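Local coordinates for V-type ATPase 116 kDa subunit (Meiothermus ruber, PDB 3RRK), which probably takes part in rotary proton transport by a V-type ATPase, this chain being the cytoplasmic N-terminal domain of the subunit, at residues E119-T124 with R236-E241; R27-E32 with A287-W292; A200-L205 with E212-G217. All coordinates share one frame; numbering follows the deposited sequence.

How the interactions relate
From the N terminus, helix 26-36 comes first; its 27-32 stretch meets strand 287-293, near the end of the modelled chain, so interaction 2 closes the widest loop and brings both modelled ends together in one lobe. Inside that loop, helix 94-138 leads to the other end of the molecule and helix 224-281 comes back along it; interaction 1 joins the two. Nested within interaction 1 is interaction 3, a short closure between helix 198-206 and the loop after it. Interactions 1 and 3 touch where T124 CG2 meets P216 CG at 3.3 Å, whereas interaction 2 lies on the opposite side of the chain's centre, about 61 Å from interaction 1, centre to centre.

Interaction 1 of 3, residues E119-T124 with R236-E241; sequences EEEIQT and RLAPEE
I122 and A238 meet side chain to side chain across two long helices, 94-138 and 224-281, which run roughly antiparallel here with their N-to-C directions 143° apart. The local axes stay 9.7 Å from each other at closest approach, and the methyl of A238 points toward the other helix, so the isoleucine has to supply the reach. It does so with its long branch: CG1 lies beside the backbone N and anti to the carbonyl carbon (chi1 -66°), and from there CG1 comes to 3.8 Å from A238 CB. The branch then continues fully extended, and its terminal CD1 passes alongside the alanine methyl to end 4.1 Å from P239 CA. The ethyl arm of I122 is thus laid over two consecutive residues of the partner, touching a methyl with its middle and backbone carbon with its end. I122 also packs against L242, a turn further along helix 224-281, while A238 rests on L118 of helix 94-138.

E121 stands next to the isoleucine and also points across. Its OE1 comes to 4.4 Å from A238 CB, a loose approach of carboxylate to methyl with no bond in it. The carboxylates of E121 and E241 come no closer than 5.5 Å, measured OE1 to OE1. R234, two residues ahead of R236, forms a salt bridge with each of them, so a positive guanidinium probably offsets what would otherwise be a mild repulsion between the two acids.

Within these segments, then, the direct contact is small, 129 Å² in all, and mainly apolar; R234, whose bridge to E121 spans the two helices, probably adds an electrostatic tie beside the packing of the isoleucine.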
ATOM      1  N   GLU A 119      -3.449   7.128 -12.383  1.00 60.73           N
ATOM      2  CA  GLU A 119      -2.544   6.271 -13.141  1.00 57.37           C
ATOM      3  C   GLU A 119      -3.247   5.014 -13.638  1.00 60.39           C
ATOM      4  O   GLU A 119      -3.005   4.564 -14.753  1.00 61.43           O
ATOM      5  CB  GLU A 119      -1.307   5.917 -12.323  1.00 58.38           C
ATOM      6  CG  GLU A 119      -0.471   7.114 -11.914  1.00 66.64           C
ATOM      7  CD  GLU A 119       0.633   6.743 -10.939  1.00 83.17           C
ATOM      8  OE1 GLU A 119       0.568   5.638 -10.353  1.00 85.53           O
ATOM      9  OE2 GLU A 119       1.564   7.557 -10.755  1.00 94.11           O
ATOM     10  N   GLU A 120      -4.123   4.456 -12.810  1.00 64.78           N
ATOM     11  CA  GLU A 120      -4.860   3.251 -13.185  1.00 67.62           C
ATOM     12  C   GLU A 120      -5.854   3.587 -14.294  1.00 63.41           C
ATOM     13  O   GLU A 120      -6.133   2.766 -15.170  1.00 63.20           O
ATOM     14  CB  GLU A 120      -5.593   2.659 -11.973  1.00 77.45           C
ATOM     15  CG  GLU A 120      -4.970   1.391 -11.377  1.00 97.36           C
ATOM     16  CD  GLU A 120      -3.696   1.637 -10.543  1.00115.21           C
ATOM     17  OE1 GLU A 120      -2.578   1.557 -11.111  1.00123.33           O
ATOM     18  OE2 GLU A 120      -3.811   1.881  -9.318  1.00112.54           O
ATOM     19  N   GLU A 121      -6.376   4.809 -14.250  1.00 53.73           N
ATOM     20  CA  GLU A 121      -7.339   5.280 -15.229  1.00 54.98           C
ATOM     21  C   GLU A 121      -6.672   5.400 -16.597  1.00 57.90           C
ATOM     22  O   GLU A 121      -7.155   4.871 -17.601  1.00 63.90           O
ATOM     23  CB  GLU A 121      -7.891   6.644 -14.775  1.00 81.18           C
ATOM     24  CG  GLU A 121      -9.321   7.012 -15.258  1.00114.36           C
ATOM     25  CD  GLU A 121      -9.924   8.202 -14.498  1.00106.44           C
ATOM     26  OE1 GLU A 121      -9.163   9.052 -13.982  1.00103.23           O
ATOM     27  OE2 GLU A 121     -11.167   8.277 -14.412  1.00105.04           O
ATOM     28  N   ILE A 122      -5.545   6.099 -16.616  1.00 58.82           N
ATOM     29  CA  ILE A 122      -4.766   6.302 -17.824  1.00 56.63           C
ATOM     30  C   ILE A 122      -4.296   4.994 -18.459  1.00 61.49           C
ATOM     31  O   ILE A 122      -4.301   4.851 -19.681  1.00 72.67           O
ATOM     32  CB  ILE A 122      -3.576   7.205 -17.533  1.00 54.78           C
ATOM     33  CG1 ILE A 122      -4.072   8.600 -17.158  1.00 52.37           C
ATOM     34  CG2 ILE A 122      -2.659   7.288 -18.723  1.00 59.04           C
ATOM     35  CD1 ILE A 122      -2.965   9.521 -16.648  1.00 53.73           C
ATOM     36  N   GLN A 123      -3.906   4.033 -17.637  1.00 62.28           N
ATOM     37  CA  GLN A 123      -3.500   2.727 -18.153  1.00 61.82           C
ATOM     38  C   GLN A 123      -4.669   1.941 -18.746  1.00 56.57           C
ATOM     39  O   GLN A 123      -4.528   1.316 -19.794  1.00 56.26           O
ATOM     40  CB  GLN A 123      -2.786   1.918 -17.072  1.00 55.24           C
ATOM     41  CG  GLN A 123      -1.476   2.542 -16.630  1.00 70.12           C
ATOM     42  CD  GLN A 123      -0.899   1.893 -15.380  1.00 71.78           C
ATOM     43  OE1 GLN A 123      -1.228   0.754 -15.053  1.00 74.98           O
ATOM     44  NE2 GLN A 123      -0.043   2.622 -14.673  1.00 63.03           N
ATOM     45  N   THR A 124      -5.811   1.967 -18.066  1.00 51.40           N
ATOM     46  CA  THR A 124      -7.038   1.374 -18.594  1.00 59.96           C
ATOM     47  C   THR A 124      -7.335   1.914 -19.988  1.00 64.07           C
ATOM     48  O   THR A 124      -7.585   1.165 -20.933  1.00 65.11           O
ATOM     49  CB  THR A 124      -8.240   1.735 -17.727  1.00 70.62           C
ATOM     50  OG1 THR A 124      -8.036   1.245 -16.401  1.00 80.05           O
ATOM     51  CG2 THR A 124      -9.483   1.125 -18.294  1.00 66.59           C
ATOM     52  N   ARG A 236      -8.231  13.258 -22.155  1.00 80.21           N
ATOM     53  CA  ARG A 236      -7.836  14.649 -22.324  1.00 87.13           C
ATOM     54  C   ARG A 236      -7.588  15.291 -20.965  1.00 84.16           C
ATOM     55  O   ARG A 236      -6.684  16.107 -20.811  1.00 91.26           O
ATOM     56  CB  ARG A 236      -8.911  15.429 -23.093  1.00 98.17           C
ATOM     57  CG  ARG A 236      -8.419  16.738 -23.701  1.00105.92           C
ATOM     58  CD  ARG A 236      -9.550  17.548 -24.333  1.00111.91           C
ATOM     59  NE  ARG A 236     -10.476  18.088 -23.340  1.00109.35           N
ATOM     60  CZ  ARG A 236     -11.675  17.577 -23.080  1.00105.02           C
ATOM     61  NH1 ARG A 236     -12.102  16.510 -23.747  1.00101.39           N
ATOM     62  NH2 ARG A 236     -12.449  18.135 -22.155  1.00102.90           N
ATOM     63  N   LEU A 237      -8.391  14.908 -19.977  1.00 74.77           N
ATOM     64  CA  LEU A 237      -8.329  15.531 -18.660  1.00 71.78           C
ATOM     65  C   LEU A 237      -7.323  14.873 -17.707  1.00 72.71           C
ATOM     66  O   LEU A 237      -6.607  15.567 -16.984  1.00 70.55           O
ATOM     67  CB  LEU A 237      -9.722  15.573 -18.015  1.00 67.31           C
ATOM     68  CG  LEU A 237     -10.798  16.343 -18.795  1.00 72.58           C
ATOM     69  CD1 LEU A 237     -12.168  16.250 -18.115  1.00 68.83           C
ATOM     70  CD2 LEU A 237     -10.388  17.796 -19.004  1.00 65.18           C
ATOM     71  N   ALA A 238      -7.270  13.544 -17.708  1.00 69.23           N
ATOM     72  CA  ALA A 238      -6.502  12.819 -16.701  1.00 69.87           C
ATOM     73  C   ALA A 238      -5.031  13.203 -16.675  1.00 74.25           C
ATOM     74  O   ALA A 238      -4.485  13.505 -15.615  1.00 78.76           O
ATOM     75  CB  ALA A 238      -6.665  11.310 -16.859  1.00 70.91           C
ATOM     76  N   PRO A 239      -4.378  13.199 -17.840  1.00 74.48           N
ATOM     77  CA  PRO A 239      -2.937  13.452 -17.827  1.00 76.85           C
ATOM     78  C   PRO A 239      -2.587  14.785 -17.176  1.00 83.30           C
ATOM     79  O   PRO A 239      -1.538  14.905 -16.546  1.00 90.49           O
ATOM     80  CB  PRO A 239      -2.575  13.459 -19.308  1.00 76.16           C
ATOM     81  CG  PRO A 239      -3.619  12.599 -19.942  1.00 78.12           C
ATOM     82  CD  PRO A 239      -4.873  12.902 -19.192  1.00 77.10           C
ATOM     83  N   GLU A 240      -3.456  15.775 -17.311  1.00 84.30           N
ATOM     84  CA  GLU A 240      -3.168  17.071 -16.720  1.00 86.56           C
ATOM     85  C   GLU A 240      -3.509  17.096 -15.230  1.00 81.03           C
ATOM     86  O   GLU A 240      -2.835  17.753 -14.441  1.00 85.00           O
ATOM     87  CB  GLU A 240      -3.878  18.194 -17.477  1.00 90.60           C
ATOM     88  CG  GLU A 240      -3.655  19.582 -16.872  1.00105.81           C
ATOM     89  CD  GLU A 240      -2.181  19.986 -16.777  1.00116.22           C
ATOM     90  OE1 GLU A 240      -1.387  19.602 -17.667  1.00117.45           O
ATOM     91  OE2 GLU A 240      -1.822  20.698 -15.805  1.00118.60           O
ATOM     92  N   GLU A 241      -4.548  16.372 -14.840  1.00 71.95           N
ATOM     93  CA  GLU A 241      -4.885  16.281 -13.424  1.00 72.22           C
ATOM     94  C   GLU A 241      -3.762  15.577 -12.670  1.00 67.00           C
ATOM     95  O   GLU A 241      -3.517  15.848 -11.501  1.00 71.69           O
ATOM     96  CB  GLU A 241      -6.214  15.538 -13.212  1.00 72.51           C
ATOM     97  CG  GLU A 241      -7.409  16.199 -13.876  1.00 74.39           C
ATOM     98  CD  GLU A 241      -8.653  15.335 -13.884  1.00 77.13           C
ATOM     99  OE1 GLU A 241      -8.789  14.455 -13.008  1.00 80.37           O
ATOM    100  OE2 GLU A 241      -9.497  15.540 -14.778  1.00 82.32           O
TER

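Interaction 2 of 3, residues R27-E32 with A287-W292; sequences RELLAE and AALMGW
L289 drives one methyl, CD2, onto the backbone of helix 26-36 at L30, where it comes to 3.6 Å from L30 CA. The strand residue points at the helix, and its CG sits beside the backbone N and anti to the carbonyl carbon (chi1 -74°), which carries the isobutyl end to the helix surface. L30 answers differently. With chi1 at 176° its CG is anti to the backbone N, and the side chain runs across that of L289 at about a right angle, CD1 lying 3.9 Å from L289 CD2. That single methyl therefore meets both the main chain and the side chain of L30.

L29 points toward the strand as well but touches more loosely, its CG 4.5 Å from L289 CD2; it also packs on V19 of the neighbouring strand. I41, on strand 41-44, contacts both L30 and L289, and L33 of the helix adds to the cover over L289.

Strand 287-293 is bonded between strands 15-21 and 41-44. L29 and L289 are buried in the interface between helix and antiparallel sheet, with L30 at its edge: the alpha/beta packing of the lobe where both ends of the modelled chain meet.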
ATOM      1  N   ARG A  27      27.069 -14.292  31.147  1.00 82.50           N
ATOM      2  CA  ARG A  27      28.453 -14.021  31.545  1.00 86.02           C
ATOM      3  C   ARG A  27      29.133 -12.885  30.784  1.00 84.90           C
ATOM      4  O   ARG A  27      29.831 -12.063  31.382  1.00 88.25           O
ATOM      5  CB  ARG A  27      29.317 -15.287  31.417  1.00 92.15           C
ATOM      6  CG  ARG A  27      29.081 -16.355  32.474  1.00 94.41           C
ATOM      7  CD  ARG A  27      29.789 -17.637  32.089  1.00105.76           C
ATOM      8  NE  ARG A  27      29.608 -17.921  30.667  1.00119.52           N
ATOM      9  CZ  ARG A  27      30.031 -19.023  30.056  1.00125.66           C
ATOM     10  NH1 ARG A  27      30.667 -19.964  30.748  1.00125.93           N
ATOM     11  NH2 ARG A  27      29.810 -19.181  28.754  1.00126.81           N
ATOM     12  N   GLU A  28      28.968 -12.870  29.466  1.00 81.96           N
ATOM     13  CA  GLU A  28      29.563 -11.839  28.624  1.00 92.65           C
ATOM     14  C   GLU A  28      28.866 -10.511  28.892  1.00 95.83           C
ATOM     15  O   GLU A  28      29.457  -9.437  28.756  1.00 95.71           O
ATOM     16  CB  GLU A  28      29.428 -12.215  27.146  1.00105.59           C
ATOM     17  CG  GLU A  28      30.034 -13.568  26.780  1.00121.33           C
ATOM     18  CD  GLU A  28      29.265 -14.759  27.350  1.00130.18           C
ATOM     19  OE1 GLU A  28      28.031 -14.648  27.525  1.00130.07           O
ATOM     20  OE2 GLU A  28      29.900 -15.807  27.620  1.00134.09           O
ATOM     21  N   LEU A  29      27.593 -10.606  29.270  1.00 94.16           N
ATOM     22  CA  LEU A  29      26.800  -9.450  29.655  1.00 90.10           C
ATOM     23  C   LEU A  29      27.344  -8.872  30.950  1.00 84.28           C
ATOM     24  O   LEU A  29      27.769  -7.710  30.994  1.00 80.35           O
ATOM     25  CB  LEU A  29      25.344  -9.868  29.842  1.00 92.03           C
ATOM     26  CG  LEU A  29      24.285  -8.784  30.029  1.00 86.51           C
ATOM     27  CD1 LEU A  29      24.553  -7.631  29.071  1.00 85.51           C
ATOM     28  CD2 LEU A  29      22.876  -9.372  29.842  1.00 78.76           C
ATOM     29  N   LEU A  30      27.328  -9.699  31.997  1.00 80.86           N
ATOM     30  CA  LEU A  30      27.948  -9.360  33.281  1.00 81.57           C
ATOM     31  C   LEU A  30      29.331  -8.725  33.112  1.00 82.82           C
ATOM     32  O   LEU A  30      29.614  -7.661  33.667  1.00 78.01           O
ATOM     33  CB  LEU A  30      28.059 -10.599  34.180  1.00 74.40           C
ATOM     34  CG  LEU A  30      28.791 -10.366  35.507  1.00 75.01           C
ATOM     35  CD1 LEU A  30      28.007  -9.407  36.354  1.00 77.52           C
ATOM     36  CD2 LEU A  30      29.036 -11.656  36.282  1.00 74.76           C
ATOM     37  N   ALA A  31      30.187  -9.390  32.344  1.00 88.10           N
ATOM     38  CA  ALA A  31      31.546  -8.917  32.108  1.00 88.68           C
ATOM     39  C   ALA A  31      31.553  -7.505  31.537  1.00 97.25           C
ATOM     40  O   ALA A  31      32.236  -6.612  32.049  1.00 98.26           O
ATOM     41  CB  ALA A  31      32.266  -9.864  31.171  1.00 81.30           C
ATOM     42  N   GLU A  32      30.776  -7.314  30.476  1.00 99.69           N
ATOM     43  CA  GLU A  32      30.762  -6.059  29.746  1.00102.75           C
ATOM     44  C   GLU A  32      30.230  -4.907  30.600  1.00 92.95           C
ATOM     45  O   GLU A  32      30.722  -3.780  30.515  1.00 94.14           O
ATOM     46  CB  GLU A  32      29.944  -6.219  28.463  1.00113.87           C
ATOM     47  CG  GLU A  32      30.229  -5.168  27.396  1.00123.91           C
ATOM     48  CD  GLU A  32      31.667  -5.189  26.886  1.00133.61           C
ATOM     49  OE1 GLU A  32      32.472  -6.026  27.354  1.00134.94           O
ATOM     50  OE2 GLU A  32      31.989  -4.360  26.008  1.00139.02           O
ATOM     51  N   ALA A 287      18.148 -14.162  31.090  1.00107.44           N
ATOM     52  CA  ALA A 287      19.176 -13.503  31.881  1.00103.32           C
ATOM     53  C   ALA A 287      18.857 -12.018  32.057  1.00 95.28           C
ATOM     54  O   ALA A 287      18.557 -11.321  31.085  1.00 88.32           O
ATOM     55  CB  ALA A 287      20.545 -13.688  31.236  1.00103.51           C
ATOM     56  N   ALA A 288      18.926 -11.549  33.302  1.00 88.32           N
ATOM     57  CA  ALA A 288      18.667 -10.151  33.636  1.00 81.26           C
ATOM     58  C   ALA A 288      19.515  -9.651  34.808  1.00 78.65           C
ATOM     59  O   ALA A 288      19.587 -10.293  35.855  1.00 81.51           O
ATOM     60  CB  ALA A 288      17.200  -9.958  33.945  1.00 89.34           C
ATOM     61  N   LEU A 289      20.140  -8.493  34.633  1.00 80.83           N
ATOM     62  CA  LEU A 289      20.993  -7.899  35.665  1.00 83.66           C
ATOM     63  C   LEU A 289      20.513  -6.501  36.094  1.00 89.05           C
ATOM     64  O   LEU A 289      19.748  -5.830  35.387  1.00 82.72           O
ATOM     65  CB  LEU A 289      22.444  -7.811  35.187  1.00 81.07           C
ATOM     66  CG  LEU A 289      23.289  -9.081  35.102  1.00 88.85           C
ATOM     67  CD1 LEU A 289      22.605 -10.158  34.276  1.00 93.55           C
ATOM     68  CD2 LEU A 289      24.643  -8.747  34.507  1.00 90.84           C
ATOM     69  N   MET A 290      20.987  -6.078  37.261  1.00 89.03           N
ATOM     70  CA  MET A 290      20.639  -4.795  37.847  1.00 83.30           C
ATOM     71  C   MET A 290      21.953  -4.152  38.250  1.00 86.54           C
ATOM     72  O   MET A 290      22.906  -4.849  38.590  1.00 95.85           O
ATOM     73  CB  MET A 290      19.784  -5.027  39.091  1.00 84.16           C
ATOM     74  CG  MET A 290      19.076  -3.802  39.616  1.00 84.61           C
ATOM     75  SD  MET A 290      18.930  -3.834  41.409  1.00163.99           S
ATOM     76  CE  MET A 290      20.618  -3.458  41.898  1.00127.45           C
ATOM     77  N   GLY A 291      22.026  -2.833  38.225  1.00 81.63           N
ATOM     78  CA  GLY A 291      23.272  -2.179  38.566  1.00 82.80           C
ATOM     79  C   GLY A 291      23.109  -0.688  38.726  1.00 91.58           C
ATOM     80  O   GLY A 291      22.059  -0.143  38.406  1.00 94.40           O
ATOM     81  N   TRP A 292      24.149  -0.029  39.229  1.00102.30           N
ATOM     82  CA  TRP A 292      24.131   1.415  39.414  1.00103.83           C
ATOM     83  C   TRP A 292      25.245   2.080  38.623  1.00109.47           C
ATOM     84  O   TRP A 292      26.395   1.630  38.638  1.00117.87           O
ATOM     85  CB  TRP A 292      24.204   1.767  40.897  1.00103.95           C
ATOM     86  CG  TRP A 292      22.990   1.302  41.639  1.00107.42           C
ATOM     87  CD1 TRP A 292      22.776   0.064  42.178  1.00111.28           C
ATOM     88  CD2 TRP A 292      21.806   2.061  41.898  1.00112.30           C
ATOM     89  NE1 TRP A 292      21.534   0.009  42.767  1.00110.52           N
ATOM     90  CE2 TRP A 292      20.920   1.224  42.609  1.00114.33           C
ATOM     91  CE3 TRP A 292      21.409   3.371  41.602  1.00115.31           C
ATOM     92  CZ2 TRP A 292      19.662   1.656  43.029  1.00119.42           C
ATOM     93  CZ3 TRP A 292      20.162   3.799  42.022  1.00116.50           C
ATOM     94  CH2 TRP A 292      19.303   2.944  42.726  1.00119.20           C
TER

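Interaction 3 of 3, residues A200-L205 with E212-G217; sequences AARSSL and ELRFPG
R202 and E212 are joined by a salt bridge that is also a hydrogen bond: R202 NH1 donates to E212 OE1 over 3.2 Å, nearly straight at 163°. The oxygen lies at the edge of the guanidinium, close to its plane, and is met almost along its C-O axis. Guanidinium and carboxylate are nearly coplanar, 13° apart, although only one nitrogen and one oxygen make the bond. R202 gets there by leaving the helix with CG anti to the backbone N (chi1 -163°) and then bending further along the chain, while E212 reaches out extended. NE of R202 is bound to E199, so the guanidinium is shared between two acids.

The remaining charges are looser. R214 NH2 stands 3.7 Å from E212 OE1, a long ion pair in which no N-H points at the oxygen, because the carboxylate lies over a face of this guanidinium, E212 CD being 3.9 Å above it. The two arginines come to 4.3 Å, NH1 of R202 to NH2 of R214, drawn round the E212 carboxylate they share. A leucine in place of R202 would probably cost E212 its straight hydrogen bond, leaving the poorly aligned charge of R214, and take from E199 its guanidinium mate.

All this lies at the surface, between helix 198-206 and the loop leading to helix 224-281. Beneath it, L205 packs on I151 and F153 of strand 148-155 and on V164 of helix 158-172; E212 leans on the same strand at I151 and P152, and further on F215 and P216 settle against F128 of helix 94-138.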
ATOM      1  N   ALA A 200     -28.452 -16.946 -26.990  1.00 67.11           N
ATOM      2  CA  ALA A 200     -28.183 -17.900 -28.062  1.00 67.97           C
ATOM      3  C   ALA A 200     -26.899 -17.519 -28.772  1.00 64.59           C
ATOM      4  O   ALA A 200     -26.159 -18.371 -29.258  1.00 63.84           O
ATOM      5  CB  ALA A 200     -29.350 -17.930 -29.053  1.00 58.24           C
ATOM      6  N   ALA A 201     -26.659 -16.219 -28.843  1.00 68.28           N
ATOM      7  CA  ALA A 201     -25.461 -15.690 -29.457  1.00 69.38           C
ATOM      8  C   ALA A 201     -24.267 -15.904 -28.523  1.00 68.34           C
ATOM      9  O   ALA A 201     -23.175 -16.271 -28.959  1.00 65.25           O
ATOM     10  CB  ALA A 201     -25.657 -14.213 -29.754  1.00 63.27           C
ATOM     11  N   ARG A 202     -24.487 -15.664 -27.235  1.00 63.50           N
ATOM     12  CA  ARG A 202     -23.458 -15.869 -26.225  1.00 65.15           C
ATOM     13  C   ARG A 202     -23.006 -17.334 -26.222  1.00 68.64           C
ATOM     14  O   ARG A 202     -21.812 -17.630 -26.212  1.00 64.64           O
ATOM     15  CB  ARG A 202     -23.978 -15.464 -24.848  1.00 65.30           C
ATOM     16  CG  ARG A 202     -22.884 -15.244 -23.827  1.00 70.39           C
ATOM     17  CD  ARG A 202     -23.435 -14.853 -22.472  1.00 71.69           C
ATOM     18  NE  ARG A 202     -24.315 -13.688 -22.551  1.00 79.28           N
ATOM     19  CZ  ARG A 202     -23.903 -12.441 -22.738  1.00 76.10           C
ATOM     20  NH1 ARG A 202     -22.609 -12.189 -22.886  1.00 74.88           N
ATOM     21  NH2 ARG A 202     -24.789 -11.448 -22.783  1.00 73.03           N
ATOM     22  N   SER A 203     -23.974 -18.243 -26.246  1.00 70.96           N
ATOM     23  CA  SER A 203     -23.693 -19.666 -26.338  1.00 71.05           C
ATOM     24  C   SER A 203     -22.815 -20.016 -27.545  1.00 64.59           C
ATOM     25  O   SER A 203     -21.926 -20.867 -27.462  1.00 62.69           O
ATOM     26  CB  SER A 203     -24.995 -20.463 -26.386  1.00 74.20           C
ATOM     27  OG  SER A 203     -24.767 -21.752 -26.942  1.00 85.46           O
ATOM     28  N   SER A 204     -23.061 -19.366 -28.667  1.00 57.97           N
ATOM     29  CA  SER A 204     -22.240 -19.624 -29.836  1.00 65.47           C
ATOM     30  C   SER A 204     -20.799 -19.239 -29.587  1.00 75.65           C
ATOM     31  O   SER A 204     -19.896 -19.979 -29.953  1.00 88.04           O
ATOM     32  CB  SER A 204     -22.777 -18.885 -31.048  1.00 67.49           C
ATOM     33  OG  SER A 204     -24.107 -19.295 -31.292  1.00 78.62           O
ATOM     34  N   LEU A 205     -20.575 -18.083 -28.963  1.00 71.33           N
ATOM     35  CA  LEU A 205     -19.211 -17.670 -28.644  1.00 57.94           C
ATOM     36  C   LEU A 205     -18.617 -18.650 -27.661  1.00 59.46           C
ATOM     37  O   LEU A 205     -17.461 -19.064 -27.781  1.00 61.06           O
ATOM     38  CB  LEU A 205     -19.170 -16.273 -28.040  1.00 54.86           C
ATOM     39  CG  LEU A 205     -19.851 -15.106 -28.757  1.00 66.72           C
ATOM     40  CD1 LEU A 205     -19.410 -13.786 -28.132  1.00 61.50           C
ATOM     41  CD2 LEU A 205     -19.555 -15.121 -30.236  1.00 70.77           C
ATOM     42  N   GLU A 212     -17.536 -12.301 -24.141  1.00 60.13           N
ATOM     43  CA  GLU A 212     -17.733 -10.860 -24.179  1.00 62.08           C
ATOM     44  C   GLU A 212     -16.520 -10.135 -23.600  1.00 63.05           C
ATOM     45  O   GLU A 212     -15.952 -10.542 -22.587  1.00 59.72           O
ATOM     46  CB  GLU A 212     -19.002 -10.453 -23.438  1.00 64.61           C
ATOM     47  CG  GLU A 212     -19.020  -8.982 -23.116  1.00 73.77           C
ATOM     48  CD  GLU A 212     -20.406  -8.438 -22.825  1.00 76.02           C
ATOM     49  OE1 GLU A 212     -21.365  -9.243 -22.730  1.00 70.74           O
ATOM     50  OE2 GLU A 212     -20.516  -7.195 -22.691  1.00 70.67           O
ATOM     51  N   LEU A 213     -16.105  -9.075 -24.275  1.00 66.18           N
ATOM     52  CA  LEU A 213     -15.023  -8.246 -23.783  1.00 64.82           C
ATOM     53  C   LEU A 213     -15.588  -7.358 -22.684  1.00 65.84           C
ATOM     54  O   LEU A 213     -16.547  -6.616 -22.902  1.00 68.94           O
ATOM     55  CB  LEU A 213     -14.435  -7.404 -24.919  1.00 67.52           C
ATOM     56  CG  LEU A 213     -13.490  -6.253 -24.571  1.00 66.27           C
ATOM     57  CD1 LEU A 213     -12.334  -6.726 -23.689  1.00 58.56           C
ATOM     58  CD2 LEU A 213     -12.974  -5.586 -25.845  1.00 58.92           C
ATOM     59  N   ARG A 214     -15.010  -7.467 -21.494  1.00 64.48           N
ATOM     60  CA  ARG A 214     -15.422  -6.661 -20.367  1.00 65.85           C
ATOM     61  C   ARG A 214     -14.506  -5.453 -20.308  1.00 69.73           C
ATOM     62  O   ARG A 214     -13.330  -5.539 -20.640  1.00 69.04           O
ATOM     63  CB  ARG A 214     -15.319  -7.454 -19.063  1.00 71.06           C
ATOM     64  CG  ARG A 214     -16.150  -8.731 -19.010  1.00 79.96           C
ATOM     65  CD  ARG A 214     -17.639  -8.435 -18.895  1.00 87.98           C
ATOM     66  NE  ARG A 214     -18.444  -9.619 -19.200  1.00 97.68           N
ATOM     67  CZ  ARG A 214     -19.776  -9.659 -19.175  1.00100.65           C
ATOM     68  NH1 ARG A 214     -20.474  -8.577 -18.852  1.00105.19           N
ATOM     69  NH2 ARG A 214     -20.415 -10.784 -19.470  1.00 93.33           N
ATOM     70  N   PHE A 215     -15.056  -4.314 -19.919  1.00 69.77           N
ATOM     71  CA  PHE A 215     -14.239  -3.150 -19.664  1.00 59.71           C
ATOM     72  C   PHE A 215     -14.159  -2.985 -18.179  1.00 64.07           C
ATOM     73  O   PHE A 215     -15.156  -3.150 -17.485  1.00 74.34           O
ATOM     74  CB  PHE A 215     -14.817  -1.925 -20.351  1.00 60.86           C
ATOM     75  CG  PHE A 215     -14.640  -1.962 -21.827  1.00 64.79           C
ATOM     76  CD1 PHE A 215     -13.496  -1.437 -22.412  1.00 71.53           C
ATOM     77  CD2 PHE A 215     -15.577  -2.576 -22.629  1.00 64.85           C
ATOM     78  CE1 PHE A 215     -13.303  -1.490 -23.780  1.00 66.33           C
ATOM     79  CE2 PHE A 215     -15.400  -2.629 -23.998  1.00 70.57           C
ATOM     80  CZ  PHE A 215     -14.252  -2.083 -24.573  1.00 71.36           C
ATOM     81  N   PRO A 216     -12.957  -2.699 -17.676  1.00 62.73           N
ATOM     82  CA  PRO A 216     -12.712  -2.677 -16.238  1.00 62.75           C
ATOM     83  C   PRO A 216     -13.400  -1.484 -15.600  1.00 71.48           C
ATOM     84  O   PRO A 216     -13.711  -0.507 -16.296  1.00 73.67           O
ATOM     85  CB  PRO A 216     -11.199  -2.502 -16.163  1.00 62.48           C
ATOM     86  CG  PRO A 216     -10.859  -1.737 -17.399  1.00 57.23           C
ATOM     87  CD  PRO A 216     -11.772  -2.285 -18.447  1.00 61.05           C
ATOM     88  N   GLY A 217     -13.644  -1.573 -14.297  1.00 74.49           N
ATOM     89  CA  GLY A 217     -14.141  -0.450 -13.522  1.00 73.73           C
ATOM     90  C   GLY A 217     -15.498   0.057 -13.953  1.00 78.38           C
ATOM     91  O   GLY A 217     -16.321  -0.701 -14.467  1.00 79.59           O
TER